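Local coordinates for protein peptide ABC transporter permease (Staphylococcus hominis, PDB 6EXS) that probably carries peptides across the cell membrane as a POT-family member of the major facilitator superfamily, and binds a thioalcohol-conjugated dipeptide, a precursor of axillary malodour, at residues Leu215-Glu218 against Glu219-Lys222; Leu263-Ile266 against Tyr267-Met271; Thr328-Glu332 against Ala333-Ser337. All blocks are in the same frame, centred on the assembly; numbering follows the deposited sequence.

The three contacts follow one another along the chain of this POT-family protein, each a local contact between consecutive stretches of chain. Contact 1 opens helix 217-243, and contact 2 lies well along the next helix, 249-273; their centres are about 25 Å apart and their nearest atoms about 14 Å. Contact 3 comes after the hairpin of strands 320-323 and 326-329, just before helix 338-357, and its centre lies about 51 Å from that of contact 1 and about 40 Å from that of contact 2, across the centre of the chain from both. It alone of the three reaches the conjugated peptide; the other two shape a helix start and a kinked helix.

Contact 1. Residues Leu215-Glu218 against Glu219-Lys222; sequences LSKE and EKRK
Ser216 OG accepts the backbone N-H of Glu219, OG to N 3.1 Å, while Ser216 O takes the backbone N-H of Lys220, O to N 3.0 Å, in the first turn of helix 217-243. Leu215 adds its own carbonyl, to which the ammonium of Lys220 returns: NZ lies 3.0 Å from Leu215 O and stands well above the carbonyl plane, 46° out of it. The bend at the last torsion of Lys220 (chi4 82°) brings NZ round to that oxygen after an otherwise extended chain.

Serine suits the N-cap because its short hydroxyl can stand in for the missing carbonyl of a preceding turn. Here OG sits between the backbone N and the carbonyl carbon of its own residue (chi1 65°), a rotation that faces it to the N-H three residues on. Two residues on from the cap, Glu218 O receives Lys222 N, an ordinary i to i+4 helical bond.

Two ammonium groups come together on the exposed side, where Lys217 and Lys220 run side by side and point the same way; their like charges probably oppose each other, and the carbonyl of Leu215 would partly offset this for Lys220. Glu219, at the amino end of the helix where a negative charge would probably be favoured by the helix dipole, directs its carboxylate to Arg83 of helix 74-106 in a salt bridge, with a long one, 3.9 Å, from Lys222 NZ to Glu219 OE2. The Leu215 side chain crosses that of Glu219 at about a right angle, its CD2 resting 3.9 Å from Glu219 CB, and also lies on Trp79, Arg83 and Ile84, joining the helix start to helix 74-106.

Contact 2. Residues Leu263-Ile266 against Tyr267-Met271; sequences LPII and YFTTM
Leu263-Ile266 and Tyr267-Thr270 meet as successive turns of one transmembrane helix, 249-273, around a proline kink and a pair of threonines that turn back on the backbone of the previous turn. Pro264 has no N-H to give, and the helix kinks where that bond to the preceding turn is missing. Its carbonyl still works normally: Pro264 O takes the N-H of Phe268, O to N 2.9 Å, in a nearly straight bond (174°), so the helix resumes directly after the kink.

Aromatic residues occupy the buried flanks and join this helix to its neighbours. Tyr267 turns the edge of its ring to the turn before, CD2 lying 3.0 Å from Leu263 O and 4.4 Å from Leu263 CB. Beyond this edge the ring packs on Ser435, Val436 and Leu439 of helix 430-451, and its hydroxyl is hydrogen-bonded to a bound monoolein; tyrosine offers an apolar ring for packing and a polar end. Phe268, wholly apolar, packs instead on Val285, Phe288 and Ile289 of helix 279-302.

Ile265 and Ile266 put branched apolar side chains on the surface, where they may face lipid. Threonine is well fitted to such a helix because its hydroxyl can be satisfied within it. Thr269 carries OG1 beside its own backbone N (chi1 -56°), and from there OG1 gives a 2.8 Å bond to Ile265 O, which also accepts the backbone N-H of Thr269. Thr270 repeats the pattern: its OG1, 2.7 Å from Ile266 O, and its backbone N reach that oxygen from opposite faces of the carbonyl plane.

Contact 3. Residues Thr328-Glu332 against Ala333-Ser337; sequences TRFGE and ALFQS. With C3H (2-[[(2~{R})-2-azanyl-3-[(3~{S})-3-methyl-1-oxidanyl-hexan-3-yl]sulfanyl-propanoyl]amino]ethanoic acid), chain O.
Phe330 lies against Leu334 and Phe335 in the dense part of this turn, which leads from strand 326-329 towards helix 338-357. Leu334 CB sits over one face of the Phe330 ring, 4.1 Å from its centroid and 27° off the normal, a CH-pi contact. The two phenylalanine rings are inclined to each other at 52°, with Phe330 CE2 over one face of Phe335, 3.5 Å from Phe335 CD1. Phe330 reaches both partners because its CG stands opposite the backbone N (chi1 -166°), carrying the ring forward along the chain. Large flat apolar groups suit this buried place, where Phe335 also meets Tyr403 and Val399, and a monoolein touches Phe330.

Gly331 stands just before the bend, its bare CA 3.6 Å above one face of the Arg329 guanidinium; a CB there would crowd Leu334 CD1. Gly331 O accepts from Leu334 N at 2.9 Å.

Against this apolar packing stands a polar flank, of which Arg329 is the part that reaches the surface. Its NH2 bridges Glu332 OE1 at 3.0 Å, and NH1 pairs with Asp174. The buried Glu332 OE1 also accepts from Gln170 NE2, while Gln170 OE1 takes the N-H of Ala333, so Gln170 ties both segments to helix 147-174.

Past the aromatic pair the turn lines the ligand pocket. Phe335 O accepts from hydroxyl atom O of the conjugated peptide at 2.8 Å, and Gln336 O from its amino atom N at 3.0 Å; Asn339 N also bonds the ligand. With main-chain carbonyls as acceptors, recognition of the hydroxyl and amino group here would depend on the backbone's course rather than on the identity of these side chains.

Contact 1. Residues Leu215-Glu218 against Glu219-Lys222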
ATOM      1  N   LEU A 215     -28.551  -5.266  -1.701  1.00 59.51           N
ATOM      2  CA  LEU A 215     -28.885  -6.683  -1.775  1.00 60.54           C
ATOM      3  C   LEU A 215     -30.378  -6.950  -1.597  1.00 68.48           C
ATOM      4  O   LEU A 215     -31.047  -6.280  -0.802  1.00 68.85           O
ATOM      5  CB  LEU A 215     -28.093  -7.483  -0.722  1.00 59.68           C
ATOM      6  CG  LEU A 215     -26.565  -7.447  -0.776  1.00 62.14           C
ATOM      7  CD1 LEU A 215     -25.994  -7.884   0.530  1.00 61.93           C
ATOM      8  CD2 LEU A 215     -26.025  -8.357  -1.858  1.00 64.01           C
ATOM      9  N   SER A 216     -30.887  -7.972  -2.309  1.00 66.99           N
ATOM     10  CA  SER A 216     -32.280  -8.402  -2.199  1.00 68.77           C
ATOM     11  C   SER A 216     -32.429  -9.243  -0.912  1.00 74.81           C
ATOM     12  O   SER A 216     -31.422  -9.505  -0.247  1.00 73.60           O
ATOM     13  CB  SER A 216     -32.690  -9.200  -3.435  1.00 72.09           C
ATOM     14  OG  SER A 216     -31.978 -10.421  -3.559  1.00 78.70           O
ATOM     15  N   LYS A 217     -33.667  -9.648  -0.554  1.00 73.67           N
ATOM     16  CA  LYS A 217     -33.921 -10.462   0.639  1.00 74.32           C
ATOM     17  C   LYS A 217     -33.234 -11.823   0.527  1.00 79.15           C
ATOM     18  O   LYS A 217     -32.593 -12.260   1.484  1.00 77.60           O
ATOM     19  CB  LYS A 217     -35.428 -10.614   0.900  1.00 78.91           C
ATOM     20  CG  LYS A 217     -36.122  -9.311   1.307  1.00 97.74           C
ATOM     21  CD  LYS A 217     -36.140  -9.102   2.821  1.00109.44           C
ATOM     22  CE  LYS A 217     -36.330  -7.652   3.205  1.00120.16           C
ATOM     23  NZ  LYS A 217     -35.060  -6.879   3.118  1.00125.78           N
ATOM     24  N   GLU A 218     -33.306 -12.449  -0.668  1.00 77.84           N
ATOM     25  CA  GLU A 218     -32.677 -13.742  -0.955  1.00 78.41           C
ATOM     26  C   GLU A 218     -31.156 -13.628  -1.132  1.00 80.51           C
ATOM     27  O   GLU A 218     -30.456 -14.601  -0.845  1.00 80.11           O
ATOM     28  CB  GLU A 218     -33.348 -14.483  -2.132  1.00 81.56           C
ATOM     29  CG  GLU A 218     -33.344 -13.746  -3.465  1.00 94.98           C
ATOM     30  CD  GLU A 218     -33.763 -14.546  -4.686  1.00118.10           C
ATOM     31  OE1 GLU A 218     -33.675 -13.991  -5.805  1.00114.82           O
ATOM     32  OE2 GLU A 218     -34.168 -15.723  -4.537  1.00110.61           O
ATOM     33  N   GLU A 219     -30.643 -12.449  -1.579  1.00 75.68           N
ATOM     34  CA  GLU A 219     -29.198 -12.200  -1.709  1.00 73.69           C
ATOM     35  C   GLU A 219     -28.545 -12.067  -0.333  1.00 76.04           C
ATOM     36  O   GLU A 219     -27.434 -12.556  -0.147  1.00 74.70           O
ATOM     37  CB  GLU A 219     -28.891 -10.973  -2.575  1.00 74.09           C
ATOM     38  CG  GLU A 219     -28.762 -11.307  -4.053  1.00 83.70           C
ATOM     39  CD  GLU A 219     -28.206 -10.203  -4.932  1.00 97.31           C
ATOM     40  OE1 GLU A 219     -28.684  -9.050  -4.828  1.00 82.55           O
ATOM     41  OE2 GLU A 219     -27.309 -10.502  -5.753  1.00 89.83           O
ATOM     42  N   LYS A 220     -29.256 -11.449   0.642  1.00 72.99           N
ATOM     43  CA  LYS A 220     -28.807 -11.298   2.033  1.00 72.44           C
ATOM     44  C   LYS A 220     -28.635 -12.684   2.679  1.00 79.30           C
ATOM     45  O   LYS A 220     -27.666 -12.913   3.409  1.00 78.05           O
ATOM     46  CB  LYS A 220     -29.799 -10.451   2.851  1.00 74.67           C
ATOM     47  CG  LYS A 220     -29.722  -8.955   2.567  1.00 82.71           C
ATOM     48  CD  LYS A 220     -30.627  -8.157   3.493  1.00 89.66           C
ATOM     49  CE  LYS A 220     -30.982  -6.797   2.936  1.00 97.05           C
ATOM     50  NZ  LYS A 220     -32.115  -6.865   1.970  1.00104.24           N
ATOM     51  N   ARG A 221     -29.564 -13.611   2.371  1.00 79.09           N
ATOM     52  CA  ARG A 221     -29.556 -14.991   2.859  1.00 80.38           C
ATOM     53  C   ARG A 221     -28.446 -15.807   2.164  1.00 84.37           C
ATOM     54  O   ARG A 221     -27.760 -16.587   2.830  1.00 83.67           O
ATOM     55  CB  ARG A 221     -30.937 -15.653   2.661  1.00 82.62           C
ATOM     56  CG  ARG A 221     -32.094 -14.934   3.357  1.00 94.30           C
ATOM     57  CD  ARG A 221     -32.742 -15.769   4.446  1.00110.26           C
ATOM     58  NE  ARG A 221     -32.122 -15.544   5.754  1.00120.98           N
ATOM     59  CZ  ARG A 221     -32.474 -16.166   6.877  1.00134.70           C
ATOM     60  NH1 ARG A 221     -33.449 -17.067   6.866  1.00123.31           N
ATOM     61  NH2 ARG A 221     -31.854 -15.895   8.016  1.00119.05           N
ATOM     62  N   LYS A 222     -28.257 -15.602   0.836  1.00 81.13           N
ATOM     63  CA  LYS A 222     -27.255 -16.288   0.010  1.00 80.73           C
ATOM     64  C   LYS A 222     -25.828 -15.943   0.437  1.00 82.83           C
ATOM     65  O   LYS A 222     -25.084 -16.845   0.828  1.00 82.63           O
ATOM     66  CB  LYS A 222     -27.478 -15.993  -1.492  1.00 83.42           C
ATOM     67  CG  LYS A 222     -26.474 -16.662  -2.442  1.00 95.44           C
ATOM     68  CD  LYS A 222     -26.633 -16.183  -3.886  1.00104.20           C
ATOM     69  CE  LYS A 222     -25.870 -14.912  -4.175  1.00110.28           C
ATOM     70  NZ  LYS A 222     -26.336 -14.258  -5.425  1.00118.46           N
TER

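Contact 2. Residues Leu263-Ile266 against Tyr267-Met271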
ATOM      1  N   LEU A 263      -6.008 -14.680  -6.891  1.00 54.50           N
ATOM      2  CA  LEU A 263      -6.826 -13.493  -7.171  1.00 53.19           C
ATOM      3  C   LEU A 263      -6.493 -12.847  -8.526  1.00 58.26           C
ATOM      4  O   LEU A 263      -7.436 -12.684  -9.296  1.00 59.25           O
ATOM      5  CB  LEU A 263      -6.812 -12.458  -6.027  1.00 51.48           C
ATOM      6  CG  LEU A 263      -7.385 -12.908  -4.679  1.00 54.98           C
ATOM      7  CD1 LEU A 263      -6.944 -11.982  -3.580  1.00 53.64           C
ATOM      8  CD2 LEU A 263      -8.899 -13.036  -4.713  1.00 55.48           C
ATOM      9  N   PRO A 264      -5.214 -12.559  -8.911  1.00 54.50           N
ATOM     10  CA  PRO A 264      -4.972 -12.019 -10.268  1.00 54.31           C
ATOM     11  C   PRO A 264      -5.450 -12.963 -11.384  1.00 58.64           C
ATOM     12  O   PRO A 264      -6.047 -12.490 -12.353  1.00 58.13           O
ATOM     13  CB  PRO A 264      -3.455 -11.816 -10.319  1.00 55.81           C
ATOM     14  CG  PRO A 264      -2.997 -11.851  -8.917  1.00 59.24           C
ATOM     15  CD  PRO A 264      -3.948 -12.695  -8.157  1.00 55.23           C
ATOM     16  N   ILE A 265      -5.224 -14.291 -11.231  1.00 56.20           N
ATOM     17  CA  ILE A 265      -5.664 -15.304 -12.200  1.00 57.92           C
ATOM     18  C   ILE A 265      -7.200 -15.252 -12.333  1.00 62.48           C
ATOM     19  O   ILE A 265      -7.693 -15.094 -13.451  1.00 62.40           O
ATOM     20  CB  ILE A 265      -5.119 -16.739 -11.890  1.00 62.16           C
ATOM     21  CG1 ILE A 265      -3.566 -16.778 -11.959  1.00 62.19           C
ATOM     22  CG2 ILE A 265      -5.756 -17.800 -12.833  1.00 64.65           C
ATOM     23  CD1 ILE A 265      -2.889 -17.980 -11.278  1.00 67.30           C
ATOM     24  N   ILE A 266      -7.932 -15.311 -11.188  1.00 58.69           N
ATOM     25  CA  ILE A 266      -9.399 -15.248 -11.121  1.00 59.07           C
ATOM     26  C   ILE A 266      -9.928 -13.993 -11.837  1.00 63.54           C
ATOM     27  O   ILE A 266     -10.896 -14.088 -12.594  1.00 64.10           O
ATOM     28  CB  ILE A 266      -9.909 -15.371  -9.649  1.00 61.77           C
ATOM     29  CG1 ILE A 266      -9.669 -16.800  -9.095  1.00 63.67           C
ATOM     30  CG2 ILE A 266     -11.397 -14.976  -9.508  1.00 62.18           C
ATOM     31  CD1 ILE A 266      -9.713 -16.928  -7.548  1.00 70.43           C
ATOM     32  N   TYR A 267      -9.268 -12.838 -11.629  1.00 59.58           N
ATOM     33  CA  TYR A 267      -9.662 -11.567 -12.232  1.00 59.35           C
ATOM     34  C   TYR A 267      -9.441 -11.528 -13.732  1.00 61.43           C
ATOM     35  O   TYR A 267     -10.385 -11.201 -14.453  1.00 61.67           O
ATOM     36  CB  TYR A 267      -9.004 -10.368 -11.522  1.00 60.55           C
ATOM     37  CG  TYR A 267      -9.757  -9.961 -10.272  1.00 63.33           C
ATOM     38  CD1 TYR A 267     -10.847  -9.095 -10.343  1.00 65.71           C
ATOM     39  CD2 TYR A 267      -9.428 -10.494  -9.028  1.00 63.57           C
ATOM     40  CE1 TYR A 267     -11.573  -8.753  -9.205  1.00 66.73           C
ATOM     41  CE2 TYR A 267     -10.157 -10.173  -7.887  1.00 63.95           C
ATOM     42  CZ  TYR A 267     -11.223  -9.293  -7.979  1.00 73.07           C
ATOM     43  OH  TYR A 267     -11.938  -8.958  -6.861  1.00 75.09           O
ATOM     44  N   PHE A 268      -8.232 -11.880 -14.212  1.00 56.21           N
ATOM     45  CA  PHE A 268      -7.954 -11.880 -15.650  1.00 56.33           C
ATOM     46  C   PHE A 268      -8.805 -12.917 -16.398  1.00 61.94           C
ATOM     47  O   PHE A 268      -9.305 -12.607 -17.481  1.00 62.42           O
ATOM     48  CB  PHE A 268      -6.448 -12.021 -15.959  1.00 57.65           C
ATOM     49  CG  PHE A 268      -5.636 -10.749 -15.805  1.00 57.26           C
ATOM     50  CD1 PHE A 268      -5.733  -9.722 -16.740  1.00 59.51           C
ATOM     51  CD2 PHE A 268      -4.752 -10.590 -14.742  1.00 57.36           C
ATOM     52  CE1 PHE A 268      -4.986  -8.546 -16.594  1.00 58.86           C
ATOM     53  CE2 PHE A 268      -4.004  -9.417 -14.599  1.00 58.50           C
ATOM     54  CZ  PHE A 268      -4.126  -8.404 -15.527  1.00 56.70           C
ATOM     55  N   THR A 269      -9.021 -14.109 -15.792  1.00 58.77           N
ATOM     56  CA  THR A 269      -9.838 -15.196 -16.350  1.00 60.01           C
ATOM     57  C   THR A 269     -11.298 -14.760 -16.516  1.00 64.48           C
ATOM     58  O   THR A 269     -11.833 -14.918 -17.611  1.00 65.72           O
ATOM     59  CB  THR A 269      -9.668 -16.495 -15.542  1.00 65.83           C
ATOM     60  OG1 THR A 269      -8.280 -16.845 -15.507  1.00 63.88           O
ATOM     61  CG2 THR A 269     -10.469 -17.655 -16.109  1.00 65.70           C
ATOM     62  N   THR A 270     -11.922 -14.185 -15.455  1.00 59.78           N
ATOM     63  CA  THR A 270     -13.314 -13.684 -15.464  1.00 59.70           C
ATOM     64  C   THR A 270     -13.548 -12.642 -16.570  1.00 64.04           C
ATOM     65  O   THR A 270     -14.585 -12.678 -17.231  1.00 65.40           O
ATOM     66  CB  THR A 270     -13.695 -13.131 -14.074  1.00 64.47           C
ATOM     67  OG1 THR A 270     -13.566 -14.174 -13.106  1.00 65.90           O
ATOM     68  CG2 THR A 270     -15.106 -12.566 -14.024  1.00 60.00           C
ATOM     69  N   MET A 271     -12.579 -11.728 -16.766  1.00 59.23           N
ATOM     70  CA  MET A 271     -12.655 -10.672 -17.770  1.00 59.12           C
ATOM     71  C   MET A 271     -12.480 -11.188 -19.196  1.00 65.65           C
ATOM     72  O   MET A 271     -13.235 -10.775 -20.079  1.00 65.68           O
ATOM     73  CB  MET A 271     -11.681  -9.534 -17.450  1.00 59.73           C
ATOM     74  CG  MET A 271     -12.164  -8.663 -16.319  1.00 61.62           C
ATOM     75  SD  MET A 271     -11.247  -7.125 -16.160  1.00 64.21           S
ATOM     76  CE  MET A 271      -9.881  -7.672 -15.151  1.00 60.23           C
TER

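Contact 3. Residues Thr328-Glu332 against Ala333-Ser337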
ATOM      1  N   THR A 328      25.411  13.871  10.163  1.00 51.59           N
ATOM      2  CA  THR A 328      24.415  13.666  11.218  1.00 50.66           C
ATOM      3  C   THR A 328      23.992  12.203  11.322  1.00 52.32           C
ATOM      4  O   THR A 328      24.002  11.503  10.315  1.00 50.82           O
ATOM      5  CB  THR A 328      23.213  14.638  11.034  1.00 59.56           C
ATOM      6  OG1 THR A 328      22.457  14.690  12.243  1.00 64.79           O
ATOM      7  CG2 THR A 328      22.304  14.279   9.847  1.00 51.98           C
ATOM      8  N   ARG A 329      23.608  11.756  12.537  1.00 48.97           N
ATOM      9  CA  ARG A 329      23.099  10.404  12.799  1.00 47.66           C
ATOM     10  C   ARG A 329      21.732  10.272  12.115  1.00 50.05           C
ATOM     11  O   ARG A 329      20.894  11.166  12.238  1.00 50.10           O
ATOM     12  CB  ARG A 329      22.944  10.174  14.305  1.00 47.46           C
ATOM     13  CG  ARG A 329      22.576   8.748  14.681  1.00 56.83           C
ATOM     14  CD  ARG A 329      21.468   8.713  15.715  1.00 67.06           C
ATOM     15  NE  ARG A 329      20.697   7.472  15.624  1.00 78.52           N
ATOM     16  CZ  ARG A 329      19.418   7.347  15.969  1.00 89.87           C
ATOM     17  NH1 ARG A 329      18.742   8.392  16.438  1.00 69.94           N
ATOM     18  NH2 ARG A 329      18.803   6.178  15.843  1.00 77.85           N
ATOM     19  N   PHE A 330      21.532   9.182  11.367  1.00 44.84           N
ATOM     20  CA  PHE A 330      20.289   8.898  10.663  1.00 43.02           C
ATOM     21  C   PHE A 330      19.496   7.836  11.441  1.00 45.15           C
ATOM     22  O   PHE A 330      19.979   6.720  11.629  1.00 46.23           O
ATOM     23  CB  PHE A 330      20.589   8.424   9.226  1.00 44.65           C
ATOM     24  CG  PHE A 330      19.397   8.419   8.293  1.00 44.99           C
ATOM     25  CD1 PHE A 330      19.041   9.563   7.588  1.00 47.68           C
ATOM     26  CD2 PHE A 330      18.652   7.262   8.096  1.00 45.82           C
ATOM     27  CE1 PHE A 330      17.940   9.557   6.725  1.00 47.97           C
ATOM     28  CE2 PHE A 330      17.558   7.254   7.232  1.00 47.92           C
ATOM     29  CZ  PHE A 330      17.211   8.401   6.548  1.00 46.44           C
ATOM     30  N   GLY A 331      18.325   8.216  11.935  1.00 38.78           N
ATOM     31  CA  GLY A 331      17.445   7.315  12.665  1.00 37.82           C
ATOM     32  C   GLY A 331      16.809   6.311  11.724  1.00 41.44           C
ATOM     33  O   GLY A 331      16.312   6.692  10.658  1.00 39.96           O
ATOM     34  N   GLU A 332      16.840   5.015  12.105  1.00 39.24           N
ATOM     35  CA  GLU A 332      16.351   3.873  11.308  1.00 38.11           C
ATOM     36  C   GLU A 332      14.935   4.048  10.773  1.00 40.89           C
ATOM     37  O   GLU A 332      14.691   3.603   9.654  1.00 40.67           O
ATOM     38  CB  GLU A 332      16.504   2.526  12.040  1.00 39.63           C
ATOM     39  CG  GLU A 332      15.797   2.421  13.382  1.00 48.22           C
ATOM     40  CD  GLU A 332      16.616   2.795  14.599  1.00 63.69           C
ATOM     41  OE1 GLU A 332      17.110   3.944  14.661  1.00 49.87           O
ATOM     42  OE2 GLU A 332      16.720   1.954  15.521  1.00 62.75           O
ATOM     43  N   ALA A 333      14.025   4.724  11.520  1.00 37.07           N
ATOM     44  CA  ALA A 333      12.644   4.953  11.053  1.00 36.45           C
ATOM     45  C   ALA A 333      12.533   6.008   9.946  1.00 39.32           C
ATOM     46  O   ALA A 333      11.555   5.991   9.198  1.00 37.85           O
ATOM     47  CB  ALA A 333      11.723   5.298  12.212  1.00 37.29           C
ATOM     48  N   LEU A 334      13.555   6.884   9.805  1.00 36.74           N
ATOM     49  CA  LEU A 334      13.607   7.930   8.774  1.00 36.47           C
ATOM     50  C   LEU A 334      13.816   7.385   7.357  1.00 39.94           C
ATOM     51  O   LEU A 334      13.547   8.101   6.397  1.00 40.76           O
ATOM     52  CB  LEU A 334      14.637   9.013   9.112  1.00 37.11           C
ATOM     53  CG  LEU A 334      14.078  10.203   9.873  1.00 41.81           C
ATOM     54  CD1 LEU A 334      14.109   9.971  11.354  1.00 41.64           C
ATOM     55  CD2 LEU A 334      14.850  11.450   9.548  1.00 46.02           C
ATOM     56  N   PHE A 335      14.229   6.109   7.217  1.00 35.44           N
ATOM     57  CA  PHE A 335      14.344   5.436   5.916  1.00 34.90           C
ATOM     58  C   PHE A 335      12.980   5.402   5.205  1.00 38.05           C
ATOM     59  O   PHE A 335      12.954   5.368   3.980  1.00 38.45           O
ATOM     60  CB  PHE A 335      14.806   3.984   6.096  1.00 36.83           C
ATOM     61  CG  PHE A 335      16.282   3.762   6.294  1.00 39.00           C
ATOM     62  CD1 PHE A 335      17.210   4.297   5.403  1.00 41.55           C
ATOM     63  CD2 PHE A 335      16.745   2.940   7.313  1.00 41.24           C
ATOM     64  CE1 PHE A 335      18.576   4.059   5.566  1.00 42.90           C
ATOM     65  CE2 PHE A 335      18.113   2.693   7.468  1.00 44.33           C
ATOM     66  CZ  PHE A 335      19.017   3.265   6.603  1.00 42.51           C
ATOM     67  N   GLN A 336      11.856   5.397   5.982  1.00 32.84           N
ATOM     68  CA  GLN A 336      10.455   5.373   5.507  1.00 31.38           C
ATOM     69  C   GLN A 336       9.960   6.718   4.947  1.00 34.92           C
ATOM     70  O   GLN A 336       8.933   6.750   4.256  1.00 34.31           O
ATOM     71  CB  GLN A 336       9.495   4.919   6.631  1.00 31.58           C
ATOM     72  CG  GLN A 336       9.805   3.570   7.239  1.00 38.43           C
ATOM     73  CD  GLN A 336       9.837   2.517   6.179  1.00 58.50           C
ATOM     74  OE1 GLN A 336      10.908   2.060   5.770  1.00 51.91           O
ATOM     75  NE2 GLN A 336       8.660   2.163   5.670  1.00 57.25           N
ATOM     76  N   SER A 337      10.654   7.812   5.305  1.00 31.04           N
ATOM     77  CA  SER A 337      10.363   9.186   4.914  1.00 30.86           C
ATOM     78  C   SER A 337      10.995   9.554   3.562  1.00 36.74           C
ATOM     79  O   SER A 337      10.579  10.557   2.967  1.00 36.73           O
ATOM     80  CB  SER A 337      10.850  10.158   5.996  1.00 32.66           C
ATOM     81  OG  SER A 337      10.073  10.087   7.183  1.00 35.33           O
TER
HETATM   82  O2  C3H O 514       1.945   5.761   0.636  0.75 69.54           O
HETATM   83  C11 C3H O 514       2.773   6.370   0.057  0.75 68.31           C
HETATM   84  O3  C3H O 514       2.647   6.763  -1.162  0.75 68.52           O
HETATM   85  C10 C3H O 514       4.119   6.733   0.612  0.75 66.90           C
HETATM   86  N1  C3H O 514       4.599   5.798   1.601  0.75 65.30           N
HETATM   87  C9  C3H O 514       5.261   4.706   1.257  0.75 65.79           C
HETATM   88  O1  C3H O 514       4.870   3.932   0.396  0.75 68.68           O
HETATM   89  C8  C3H O 514       6.556   4.418   1.942  0.75 63.57           C
HETATM   90  N   C3H O 514       6.652   5.231   3.146  0.75 63.93           N
HETATM   91  C7  C3H O 514       6.639   2.948   2.355  0.75 63.34           C
HETATM   92  S   C3H O 514       7.644   1.845   1.325  0.75 63.64           S
HETATM   93  C3  C3H O 514       9.462   2.280   1.428  0.75 55.14           C
HETATM   94  C4  C3H O 514       9.889   1.974   2.840  0.75 52.12           C
HETATM   95  C5  C3H O 514       9.607   3.744   0.992  0.75 51.07           C
HETATM   96  C6  C3H O 514      10.956   4.396   1.194  0.75 46.34           C
HETATM   97  O   C3H O 514      10.895   5.480   2.061  0.75 41.31           O
HETATM   98  C2  C3H O 514      10.281   1.435   0.456  0.75 54.02           C
HETATM   99  C1  C3H O 514      11.009   2.208  -0.631  0.75 51.79           C
HETATM  100  C   C3H O 514      11.797   1.291  -1.527  0.75 50.23           C